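2-methyl-3-hydroxypyridine-5-carboxylic acid oxygenase (Mesorhizobium loti, PDB 3ALJ) catalyses, as an FAD-dependent oxygenase, the oxygenation and probably the ring opening of 2-methyl-3-hydroxypyridine-5-carboxylic acid. Local coordinates at residues A[53-58]-A[102-107]; A[77-82]-A[197-202]. All blocks are in the same frame, centred on the assembly; numbering follows the deposited sequence.

Contact 1: residues A[53-58]-A[102-107]. With FAD (flavin-adenine dinucleotide), chain B; BME (beta-mercaptoethanol), chain D.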
ATOM      1  N   ILE A  53       1.074   5.849  -5.096  1.00  8.49           N
ATOM      2  CA  ILE A  53       1.077   5.393  -3.741  1.00  8.30           C
ATOM      3  C   ILE A  53       1.906   6.359  -2.933  1.00  8.00           C
ATOM      4  O   ILE A  53       2.871   6.917  -3.417  1.00  8.59           O
ATOM      5  CB  ILE A  53       1.606   3.928  -3.634  1.00  7.02           C
ATOM      6  CG1 ILE A  53       1.328   3.340  -2.215  1.00  7.06           C
ATOM      7  CG2 ILE A  53       3.104   3.778  -4.011  1.00  8.08           C
ATOM      8  CD1 ILE A  53       1.660   1.819  -2.239  1.00  9.60           C
ATOM      9  N   TYR A  54       1.449   6.579  -1.697  1.00  7.25           N
ATOM     10  CA  TYR A  54       2.254   7.289  -0.672  1.00  7.40           C
ATOM     11  C   TYR A  54       3.016   6.336   0.232  1.00  8.34           C
ATOM     12  O   TYR A  54       2.413   5.327   0.716  1.00  8.46           O
ATOM     13  CB  TYR A  54       1.344   8.113   0.251  1.00  8.42           C
ATOM     14  CG  TYR A  54       0.739   9.358  -0.354  1.00  6.77           C
ATOM     15  CD1 TYR A  54       0.011   9.375  -1.556  1.00  6.05           C
ATOM     16  CD2 TYR A  54       0.856  10.555   0.334  1.00  9.01           C
ATOM     17  CE1 TYR A  54      -0.503  10.528  -2.069  1.00  7.09           C
ATOM     18  CE2 TYR A  54       0.270  11.746  -0.112  1.00  8.06           C
ATOM     19  CZ  TYR A  54      -0.387  11.733  -1.349  1.00  7.77           C
ATOM     20  OH  TYR A  54      -0.928  12.876  -1.856  1.00  8.66           O
ATOM     21  N   LEU A  55       4.278   6.599   0.551  1.00  7.70           N
ATOM     22  CA  LEU A  55       4.996   5.928   1.620  1.00  7.68           C
ATOM     23  C   LEU A  55       5.419   6.966   2.616  1.00  7.83           C
ATOM     24  O   LEU A  55       5.509   8.145   2.276  1.00  7.78           O
ATOM     25  CB  LEU A  55       6.251   5.156   1.125  1.00  7.61           C
ATOM     26  CG  LEU A  55       5.932   3.954   0.142  1.00  8.04           C
ATOM     27  CD1 LEU A  55       7.274   3.298  -0.097  1.00  9.84           C
ATOM     28  CD2 LEU A  55       4.924   2.983   0.834  1.00 10.20           C
ATOM     29  N   TRP A  56       5.667   6.513   3.827  1.00  7.77           N
ATOM     30  CA  TRP A  56       6.126   7.392   4.912  1.00  7.29           C
ATOM     31  C   TRP A  56       7.411   6.834   5.460  1.00  7.40           C
ATOM     32  O   TRP A  56       7.897   5.778   5.052  1.00  8.55           O
ATOM     33  CB  TRP A  56       5.093   7.467   6.015  1.00  7.43           C
ATOM     34  CG  TRP A  56       3.691   7.843   5.513  1.00  7.53           C
ATOM     35  CD1 TRP A  56       2.821   7.016   4.821  1.00  7.12           C
ATOM     36  CD2 TRP A  56       3.019   9.105   5.623  1.00  8.27           C
ATOM     37  NE1 TRP A  56       1.652   7.694   4.476  1.00  9.09           N
ATOM     38  CE2 TRP A  56       1.759   8.987   4.968  1.00  9.11           C
ATOM     39  CE3 TRP A  56       3.355  10.316   6.269  1.00  8.43           C
ATOM     40  CZ2 TRP A  56       0.838  10.042   4.930  1.00  9.90           C
ATOM     41  CZ3 TRP A  56       2.456  11.367   6.210  1.00 11.39           C
ATOM     42  CH2 TRP A  56       1.215  11.252   5.593  1.00 12.73           C
ATOM     43  N   HIS A  57       7.985   7.504   6.460  1.00  8.58           N
ATOM     44  CA  HIS A  57       9.160   7.069   7.097  1.00  7.05           C
ATOM     45  C   HIS A  57       9.220   5.579   7.399  1.00  7.92           C
ATOM     46  O   HIS A  57      10.242   4.967   7.123  1.00  8.17           O
ATOM     47  CB  HIS A  57       9.241   7.873   8.470  1.00  8.06           C
ATOM     48  CG  HIS A  57      10.169   7.307   9.513  1.00  7.36           C
ATOM     49  ND1 HIS A  57       9.666   6.579  10.573  1.00  8.62           N
ATOM     50  CD2 HIS A  57      11.516   7.322   9.646  1.00  8.67           C
ATOM     51  CE1 HIS A  57      10.686   6.190  11.349  1.00  9.23           C
ATOM     52  NE2 HIS A  57      11.831   6.626  10.808  1.00  9.96           N
ATOM     53  N   ASN A  58       8.146   5.012   7.951  1.00  7.16           N
ATOM     54  CA  ASN A  58       8.221   3.570   8.266  1.00  7.36           C
ATOM     55  C   ASN A  58       8.485   2.686   6.983  1.00  6.30           C
ATOM     56  O   ASN A  58       9.347   1.809   7.020  1.00  7.81           O
ATOM     57  CB  ASN A  58       6.910   3.116   8.952  1.00  7.88           C
ATOM     58  CG  ASN A  58       5.626   3.290   8.085  1.00  9.84           C
ATOM     59  OD1 ASN A  58       5.454   4.300   7.358  1.00  7.30           O
ATOM     60  ND2 ASN A  58       4.692   2.340   8.251  1.00  8.73           N
ATOM     61  N   ARG A 102       6.835  10.308   0.928  1.00  7.90           N
ATOM     62  CA  ARG A 102       7.204  10.243  -0.487  1.00  8.12           C
ATOM     63  C   ARG A 102       6.023   9.807  -1.273  1.00  8.16           C
ATOM     64  O   ARG A 102       5.228   8.921  -0.827  1.00  8.79           O
ATOM     65  CB  ARG A 102       8.318   9.163  -0.692  1.00  7.60           C
ATOM     66  CG  ARG A 102       9.197   9.433  -1.943  1.00  7.60           C
ATOM     67  CD  ARG A 102      10.110  10.720  -1.709  1.00  7.77           C
ATOM     68  NE  ARG A 102      11.071  10.800  -2.792  1.00  9.17           N
ATOM     69  CZ  ARG A 102      12.042  11.711  -2.751  1.00  9.13           C
ATOM     70  NH1 ARG A 102      12.055  12.665  -1.820  1.00  8.93           N
ATOM     71  NH2 ARG A 102      12.994  11.717  -3.636  1.00 10.01           N
ATOM     72  N   ILE A 103       5.832  10.349  -2.469  1.00  6.51           N
ATOM     73  CA  ILE A 103       4.764   9.954  -3.418  1.00  7.07           C
ATOM     74  C   ILE A 103       5.483   9.403  -4.641  1.00  7.30           C
ATOM     75  O   ILE A 103       6.533   9.898  -5.079  1.00  8.00           O
ATOM     76  CB  ILE A 103       3.912  11.119  -3.839  1.00  7.00           C
ATOM     77  CG1 ILE A 103       3.308  11.780  -2.567  1.00  7.14           C
ATOM     78  CG2 ILE A 103       2.801  10.679  -4.746  1.00  8.02           C
ATOM     79  CD1 ILE A 103       2.522  13.043  -2.898  1.00 10.43           C
ATOM     80  N   MET A 104       4.887   8.328  -5.196  1.00  7.67           N
ATOM     81  CA  MET A 104       5.508   7.663  -6.393  1.00  6.98           C
ATOM     82  C   MET A 104       4.411   6.925  -7.113  1.00  8.30           C
ATOM     83  O   MET A 104       3.363   6.617  -6.572  1.00  7.82           O
ATOM     84  CB  MET A 104       6.627   6.686  -6.007  1.00  8.80           C
ATOM     85  CG  MET A 104       6.056   5.569  -5.072  1.00  8.38           C
ATOM     86  SD  MET A 104       7.377   4.869  -4.017  1.00  9.37           S
ATOM     87  CE  MET A 104       7.458   6.237  -2.767  1.00  9.43           C
ATOM     88  N   THR A 105       4.751   6.533  -8.328  1.00  7.47           N
ATOM     89  CA  THR A 105       3.796   5.573  -8.989  1.00  8.16           C
ATOM     90  C   THR A 105       3.995   4.174  -8.351  1.00  7.14           C
ATOM     91  O   THR A 105       5.063   3.830  -7.896  1.00  7.98           O
ATOM     92  CB  THR A 105       3.989   5.559 -10.544  1.00  7.00           C
ATOM     93  OG1 THR A 105       5.243   4.929 -10.865  1.00 10.24           O
ATOM     94  CG2 THR A 105       3.928   6.958 -11.170  1.00  9.17           C
ATOM     95  N   ARG A 106       2.895   3.426  -8.462  1.00  6.98           N
ATOM     96  CA  ARG A 106       2.951   2.050  -8.049  1.00  7.69           C
ATOM     97  C   ARG A 106       3.994   1.260  -8.818  1.00  9.41           C
ATOM     98  O   ARG A 106       4.714   0.441  -8.233  1.00  9.05           O
ATOM     99  CB  ARG A 106       1.550   1.403  -8.265  1.00  9.22           C
ATOM    100  CG  ARG A 106       0.719   1.958  -7.132  1.00 14.37           C
ATOM    101  CD  ARG A 106      -0.204   1.114  -6.566  1.00 20.62           C
ATOM    102  NE  ARG A 106      -0.968   1.668  -5.425  1.00 12.19           N
ATOM    103  CZ  ARG A 106      -1.386   0.929  -4.401  1.00  7.99           C
ATOM    104  NH1 ARG A 106      -1.060  -0.312  -4.309  1.00 11.31           N
ATOM    105  NH2 ARG A 106      -2.127   1.515  -3.495  1.00  9.89           N
ATOM    106  N   SER A 107       4.060   1.487 -10.130  1.00  8.94           N
ATOM    107  CA  SER A 107       5.066   0.804 -10.923  0.50  8.68           C
ATOM    108  C   SER A 107       6.467   1.140 -10.478  1.00  9.47           C
ATOM    109  O   SER A 107       7.340   0.265 -10.413  1.00 10.33           O
ATOM    110  CB  SER A 107       4.836   1.183 -12.361  0.50  7.86           C
ATOM    111  OG  SER A 107       3.674   0.497 -12.804  0.50 10.00           O
TER
HETATM  112  PA  FAD B 380      -1.227  -6.956  -3.165  1.00 10.38           P
HETATM  113  O1A FAD B 380      -0.545  -5.661  -3.477  1.00 15.26           O
HETATM  114  O2A FAD B 380      -2.603  -7.115  -3.460  1.00 12.17           O
HETATM  115  O5B FAD B 380      -0.381  -8.077  -3.907  1.00  9.44           O
HETATM  116  C5B FAD B 380      -0.783  -9.486  -3.852  1.00  8.28           C
HETATM  117  C4B FAD B 380      -0.086 -10.058  -5.070  1.00  8.40           C
HETATM  118  O4B FAD B 380      -0.421 -11.483  -4.950  1.00 10.53           O
HETATM  119  C3B FAD B 380      -0.642  -9.639  -6.381  1.00  9.09           C
HETATM  120  O3B FAD B 380       0.410  -9.344  -7.323  1.00 10.15           O
HETATM  121  C2B FAD B 380      -1.569 -10.839  -6.793  1.00  8.38           C
HETATM  122  O2B FAD B 380      -1.693 -11.002  -8.216  1.00 10.44           O
HETATM  123  C1B FAD B 380      -0.833 -12.029  -6.269  1.00 10.97           C
HETATM  124  N9A FAD B 380      -1.671 -13.114  -5.871  1.00  7.95           N
HETATM  125  C8A FAD B 380      -2.969 -13.104  -5.412  1.00  9.44           C
HETATM  126  N7A FAD B 380      -3.377 -14.335  -5.065  1.00  8.88           N
HETATM  127  C5A FAD B 380      -2.303 -15.175  -5.319  1.00  7.74           C
HETATM  128  C6A FAD B 380      -2.095 -16.530  -5.077  1.00  8.54           C
HETATM  129  N6A FAD B 380      -3.102 -17.314  -4.563  1.00 11.67           N
HETATM  130  N1A FAD B 380      -0.900 -17.020  -5.411  1.00  8.90           N
HETATM  131  C2A FAD B 380       0.072 -16.279  -5.956  1.00 10.88           C
HETATM  132  N3A FAD B 380      -0.048 -14.938  -6.184  1.00  8.54           N
HETATM  133  C4A FAD B 380      -1.250 -14.413  -5.821  1.00  7.54           C
HETATM  134  N1  FAD B 380      -1.044   1.823   0.905  1.00  8.22           N
HETATM  135  C2  FAD B 380      -0.061   2.659   1.185  1.00  7.88           C
HETATM  136  O2  FAD B 380       0.920   2.347   1.878  1.00  8.74           O
HETATM  137  N3  FAD B 380      -0.107   3.969   0.707  1.00  7.26           N
HETATM  138  C4  FAD B 380      -1.152   4.416  -0.103  1.00  7.47           C
HETATM  139  O4  FAD B 380      -1.065   5.581  -0.644  1.00  7.57           O
HETATM  140  C4X FAD B 380      -2.175   3.520  -0.361  1.00  8.26           C
HETATM  141  N5  FAD B 380      -3.332   3.962  -1.091  1.00  8.98           N
HETATM  142  C5X FAD B 380      -4.379   3.080  -1.284  1.00  7.90           C
HETATM  143  C6  FAD B 380      -5.569   3.507  -1.900  1.00  8.79           C
HETATM  144  C7  FAD B 380      -6.583   2.619  -2.152  1.00  9.72           C
HETATM  145  C7M FAD B 380      -7.877   3.125  -2.852  1.00 12.08           C
HETATM  146  C8  FAD B 380      -6.484   1.307  -1.739  1.00  9.53           C
HETATM  147  C8M FAD B 380      -7.621   0.285  -1.969  1.00 10.79           C
HETATM  148  C9  FAD B 380      -5.308   0.868  -1.117  1.00  9.82           C
HETATM  149  C9A FAD B 380      -4.251   1.770  -0.840  1.00  8.56           C
HETATM  150  N10 FAD B 380      -3.029   1.349  -0.153  1.00  7.47           N
HETATM  151  C10 FAD B 380      -2.054   2.236   0.109  1.00  6.57           C
HETATM  152  C1' FAD B 380      -2.929  -0.104   0.348  1.00  7.84           C
HETATM  153  C2' FAD B 380      -2.077  -0.907  -0.625  1.00  6.49           C
HETATM  154  O2' FAD B 380      -2.653  -0.818  -1.945  1.00  8.06           O
HETATM  155  C3' FAD B 380      -2.129  -2.396  -0.234  1.00  7.89           C
HETATM  156  O3' FAD B 380      -2.200  -2.454   1.240  1.00  7.45           O
HETATM  157  C4' FAD B 380      -0.931  -3.167  -0.611  1.00  7.60           C
HETATM  158  O4' FAD B 380      -0.866  -3.159  -2.065  1.00 11.17           O
HETATM  159  C5' FAD B 380      -1.031  -4.597  -0.193  1.00  8.62           C
HETATM  160  O5' FAD B 380       0.145  -5.279  -0.617  1.00  7.55           O
HETATM  161  P   FAD B 380       0.109  -6.858  -0.577  1.00  8.20           P
HETATM  162  O1P FAD B 380       1.406  -7.283  -1.120  1.00  8.91           O
HETATM  163  O2P FAD B 380      -0.336  -7.380   0.754  1.00  9.09           O
HETATM  164  O3P FAD B 380      -1.089  -7.262  -1.586  1.00  8.10           O
HETATM  165  C1  BME D 382       3.736   0.512  11.279  1.00 18.30           C
HETATM  166  C2  BME D 382       2.883   0.300   9.974  1.00 13.99           C
HETATM  167  O1  BME D 382       4.965   1.144  10.895  1.00 10.44           O
HETATM  168  S2  BME D 382       1.448  -0.769  10.536  1.00 17.18           S

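Contact 2: residues A[77-82]-A[197-202]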
ATOM      1  N   HIS A  77       8.908  11.805  -5.287  1.00  9.79           N
ATOM      2  CA  HIS A  77       8.738  13.211  -4.798  1.00  9.00           C
ATOM      3  C   HIS A  77       8.309  13.286  -3.406  1.00  9.71           C
ATOM      4  O   HIS A  77       7.370  12.655  -2.994  1.00  9.90           O
ATOM      5  CB  HIS A  77       7.679  13.817  -5.765  1.00 11.20           C
ATOM      6  CG  HIS A  77       7.248  15.247  -5.506  1.00 14.85           C
ATOM      7  ND1 HIS A  77       8.020  16.310  -5.901  1.00 22.39           N
ATOM      8  CD2 HIS A  77       6.047  15.766  -5.179  1.00 11.30           C
ATOM      9  CE1 HIS A  77       7.377  17.452  -5.632  1.00 23.79           C
ATOM     10  NE2 HIS A  77       6.159  17.159  -5.201  1.00 12.60           N
ATOM     11  N   THR A  78       8.940  14.232  -2.704  1.00  8.32           N
ATOM     12  CA  THR A  78       8.364  14.671  -1.434  1.00  7.58           C
ATOM     13  C   THR A  78       7.748  16.044  -1.643  1.00  8.39           C
ATOM     14  O   THR A  78       8.526  17.040  -1.823  1.00  9.52           O
ATOM     15  CB  THR A  78       9.333  14.774  -0.194  1.00  7.45           C
ATOM     16  OG1 THR A  78       9.980  13.484  -0.006  1.00  7.51           O
ATOM     17  CG2 THR A  78       8.608  15.163   1.115  1.00  8.11           C
ATOM     18  N   PRO A  79       6.424  16.238  -1.628  1.00  7.05           N
ATOM     19  CA  PRO A  79       5.892  17.600  -1.766  1.00  8.17           C
ATOM     20  C   PRO A  79       6.419  18.530  -0.634  1.00  8.98           C
ATOM     21  O   PRO A  79       6.726  18.096   0.462  1.00  9.27           O
ATOM     22  CB  PRO A  79       4.349  17.412  -1.571  1.00 10.06           C
ATOM     23  CG  PRO A  79       4.139  15.970  -2.005  1.00  8.66           C
ATOM     24  CD  PRO A  79       5.343  15.213  -1.402  1.00  8.39           C
ATOM     25  N   PRO A  80       6.435  19.862  -0.979  1.00  9.72           N
ATOM     26  CA  PRO A  80       6.812  20.803   0.117  1.00 11.52           C
ATOM     27  C   PRO A  80       5.844  20.810   1.230  1.00 10.19           C
ATOM     28  O   PRO A  80       6.234  21.169   2.327  1.00 13.68           O
ATOM     29  CB  PRO A  80       6.713  22.180  -0.519  1.00 12.05           C
ATOM     30  CG  PRO A  80       6.778  21.920  -1.997  1.00 15.98           C
ATOM     31  CD  PRO A  80       6.256  20.463  -2.306  1.00 10.51           C
ATOM     32  N   THR A  81       4.561  20.510   1.026  1.00 10.06           N
ATOM     33  CA  THR A  81       3.585  20.460   2.057  1.00 11.95           C
ATOM     34  C   THR A  81       2.437  19.516   1.644  1.00  9.01           C
ATOM     35  O   THR A  81       2.234  19.273   0.439  1.00 10.16           O
ATOM     36  CB  THR A  81       2.989  21.865   2.387  1.00 11.04           C
ATOM     37  OG1 THR A  81       2.248  21.721   3.644  1.00 16.05           O
ATOM     38  CG2 THR A  81       2.226  22.480   1.348  1.00 16.21           C
ATOM     39  N   TYR A  82       1.776  18.976   2.684  1.00  8.81           N
ATOM     40  CA  TYR A  82       0.492  18.246   2.479  1.00  8.66           C
ATOM     41  C   TYR A  82      -0.612  19.240   2.849  1.00  7.61           C
ATOM     42  O   TYR A  82      -0.823  19.599   3.990  1.00  8.38           O
ATOM     43  CB  TYR A  82       0.520  17.031   3.387  1.00  8.41           C
ATOM     44  CG  TYR A  82      -0.580  16.062   3.158  1.00  7.92           C
ATOM     45  CD1 TYR A  82      -1.956  16.473   3.203  1.00  8.31           C
ATOM     46  CD2 TYR A  82      -0.290  14.706   2.896  1.00  6.88           C
ATOM     47  CE1 TYR A  82      -2.976  15.483   3.002  1.00  9.30           C
ATOM     48  CE2 TYR A  82      -1.300  13.753   2.735  1.00  7.95           C
ATOM     49  CZ  TYR A  82      -2.593  14.158   2.774  1.00  8.50           C
ATOM     50  OH  TYR A  82      -3.646  13.225   2.677  1.00 10.09           O
ATOM     51  N   ASP A 197       3.374  21.764  -6.751  1.00 11.29           N
ATOM     52  CA  ASP A 197       4.172  20.659  -6.231  1.00 11.56           C
ATOM     53  C   ASP A 197       3.605  20.051  -4.951  1.00 10.81           C
ATOM     54  O   ASP A 197       4.118  19.027  -4.498  1.00 11.33           O
ATOM     55  CB  ASP A 197       5.628  21.092  -6.061  1.00 12.73           C
ATOM     56  CG  ASP A 197       6.301  21.416  -7.378  1.00 18.13           C
ATOM     57  OD1 ASP A 197       5.935  20.922  -8.432  1.00 22.66           O
ATOM     58  OD2 ASP A 197       7.305  22.201  -7.237  1.00 26.71           O
ATOM     59  N   ASN A 198       2.588  20.692  -4.387  1.00 10.29           N
ATOM     60  CA  ASN A 198       2.049  20.211  -3.090  1.00  9.90           C
ATOM     61  C   ASN A 198       1.204  18.927  -3.376  1.00  7.74           C
ATOM     62  O   ASN A 198       0.609  18.754  -4.420  1.00  9.55           O
ATOM     63  CB  ASN A 198       1.048  21.230  -2.462  1.00 10.37           C
ATOM     64  CG  ASN A 198       1.685  22.524  -1.960  1.00 13.99           C
ATOM     65  OD1 ASN A 198       0.929  23.435  -1.468  1.00 15.47           O
ATOM     66  ND2 ASN A 198       2.950  22.652  -2.086  1.00 15.09           N
ATOM     67  N   THR A 199       1.065  18.127  -2.267  1.00  7.69           N
ATOM     68  CA  THR A 199      -0.182  17.314  -2.147  1.00  7.80           C
ATOM     69  C   THR A 199      -1.249  18.299  -1.828  1.00  6.67           C
ATOM     70  O   THR A 199      -1.109  19.183  -0.957  1.00  8.17           O
ATOM     71  CB  THR A 199      -0.057  16.328  -0.973  1.00  7.05           C
ATOM     72  OG1 THR A 199       0.746  15.227  -1.419  1.00  7.63           O
ATOM     73  CG2 THR A 199      -1.462  15.849  -0.571  1.00  9.37           C
ATOM     74  N   ILE A 200      -2.381  18.170  -2.527  1.00  7.95           N
ATOM     75  CA  ILE A 200      -3.581  18.963  -2.204  1.00  7.40           C
ATOM     76  C   ILE A 200      -4.758  17.997  -2.180  1.00  8.00           C
ATOM     77  O   ILE A 200      -5.156  17.398  -3.226  1.00  7.90           O
ATOM     78  CB  ILE A 200      -3.853  20.074  -3.240  1.00  7.64           C
ATOM     79  CG1 ILE A 200      -2.573  20.886  -3.516  1.00  9.36           C
ATOM     80  CG2 ILE A 200      -4.939  21.014  -2.624  1.00  8.06           C
ATOM     81  CD1 ILE A 200      -2.782  21.899  -4.690  1.00  9.90           C
ATOM     82  N   ASP A 201      -5.374  17.840  -1.005  1.00  7.45           N
ATOM     83  CA  ASP A 201      -6.586  16.998  -0.854  1.00  5.75           C
ATOM     84  C   ASP A 201      -7.776  17.915  -0.956  1.00  6.70           C
ATOM     85  O   ASP A 201      -8.037  18.708  -0.035  1.00  7.75           O
ATOM     86  CB  ASP A 201      -6.524  16.269   0.508  1.00  7.01           C
ATOM     87  CG  ASP A 201      -7.580  15.230   0.585  1.00  8.93           C
ATOM     88  OD1 ASP A 201      -8.299  15.005  -0.436  1.00  9.48           O
ATOM     89  OD2 ASP A 201      -7.730  14.577   1.639  1.00  8.76           O
ATOM     90  N   MET A 202      -8.421  17.877  -2.131  1.00  7.21           N
ATOM     91  CA  MET A 202      -9.434  18.876  -2.485  1.00  8.25           C
ATOM     92  C   MET A 202     -10.826  18.315  -2.262  1.00  7.81           C
ATOM     93  O   MET A 202     -11.388  17.547  -3.066  1.00  8.82           O
ATOM     94  CB  MET A 202      -9.308  19.254  -3.970  1.00  7.96           C
ATOM     95  CG  MET A 202      -7.890  19.696  -4.347  1.00  8.11           C
ATOM     96  SD  MET A 202      -7.739  19.721  -6.134  1.00 10.13           S
ATOM     97  CE  MET A 202      -6.202  20.674  -6.396  1.00 10.15           C
TER
HETATM   98  O   HOH W   1      -5.912  14.144   3.469  1.00  7.83           O

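Contact 1: residues A[53-58]-A[102-107]
Ile53 and Met104 run side by side from a hydrogen-bonded antiparallel pair, Ile53 CG2 lying 3.6 Å from Met104 CG. The Met104 chain then bends at its last torsion, which swings CE across to within 4.0 Å of Leu55 CD1, so one thioether spans two residues of strand 53-56. On the other sheet face Tyr54 and Ile103, paired across the strands, lie alongside each other and form a CH-pi contact: Ile103 CG1, anti to its carbonyl carbon (chi1 -57°), stands 3.8 Å from the Tyr54 ring centroid, only 7° off the normal, while CD1 reaches on toward CZ and the hydroxyl. Farther out, Ile53 CD1 sits over the face of the Arg106 guanidinium, 3.8 Å from CZ.

Four backbone hydrogen bonds, two at Ile53-Met104 and two at Leu55-Arg102, close this two-stranded ribbon. Beyond it the polar edge belongs to FAD. Tyr54 N donates to flavin O4 over 2.9 Å at a nearly straight 168°, and flavin N3 returns a bond to Tyr54 O, so the backbone of Tyr54 pairs with the flavin N3-H and its O4 carbonyl. Arg106 forks onto one ribityl hydroxyl, NH1 and NH2 both donating to FAD O2', the latter at 2.8 Å; its NE is held by Gly52 O. The Tyr54 hydroxyl is buried and bonded to Ser215 and Thr199. Replacing Tyr54 by alanine would probably leave Ile103 without its aromatic partner and those two hydroxyls without a shared mate. The chemistry implies a division of labour: the strand backbone and Arg106 hold the cofactor, whereas the Tyr54 hydroxyl links the ribbon to the neighbouring sheet.

Contact 2: residues A[77-82]-A[197-202]
Tyr82 and Thr199 pair in parallel, CA to CA 4.8 Å, at the join of strands 82-86 and 199-203 in a mixed beta-sheet whose other neighbouring pairs are antiparallel. Thr199 CG2 points at the centre of the Tyr82 ring, 3.6 Å from its centroid and 2° off the normal, a CH-pi contact over one face. Thr199 N donates to the carbonyl of Thr81, the residue before Tyr82, at 3.2 Å from its O, a rather bent bond. Pro79 packs against Thr199 from another side, its CG 3.5 Å from Thr199 OG1, which is hydrogen-bonded to Tyr54 OH, and Pro80 CD rests on the Asp197 carbonyl.

That carbonyl also receives His77: NE2 donates to Asp197 O over 2.9 Å at 179°, in the imidazole plane and onto a carbonyl lone pair. The His77 ring reaches it because CG lies anti to the backbone N (chi1 178°).

In the second shell, Arg186 and Lys188 form salt bridges with the Asp197 carboxylate, and Phe358 meets the Tyr82 ring edge-to-face. Arg211 holds Asp201 OD2 by a salt bridge, and the same oxygen accepts from a water 2.6 Å away, which is also 2.6 Å from Tyr82 OH.

From the N terminus the chain passes 53-58, then 77-82, then returns at 102-107, where contact 1 closes a loop with 43 residues between its segments. It runs on to 197-202, where contact 2 closes a longer one of 114 residues. The segments alternate, so the two closures cross: 77-82 lies within the first loop and 102-107 within the second. The centres are 13 Å apart and the segments touch directly, Ile103 N lying 2.8 Å from His77 O in a probable hydrogen bond, with Arg102 NH1 similarly near Thr78 OG1. These bonds join the flavin-binding ribbon to the loop leading into strand 82-86, which contact 2 pairs with strand 199-203 of the large mixed sheet.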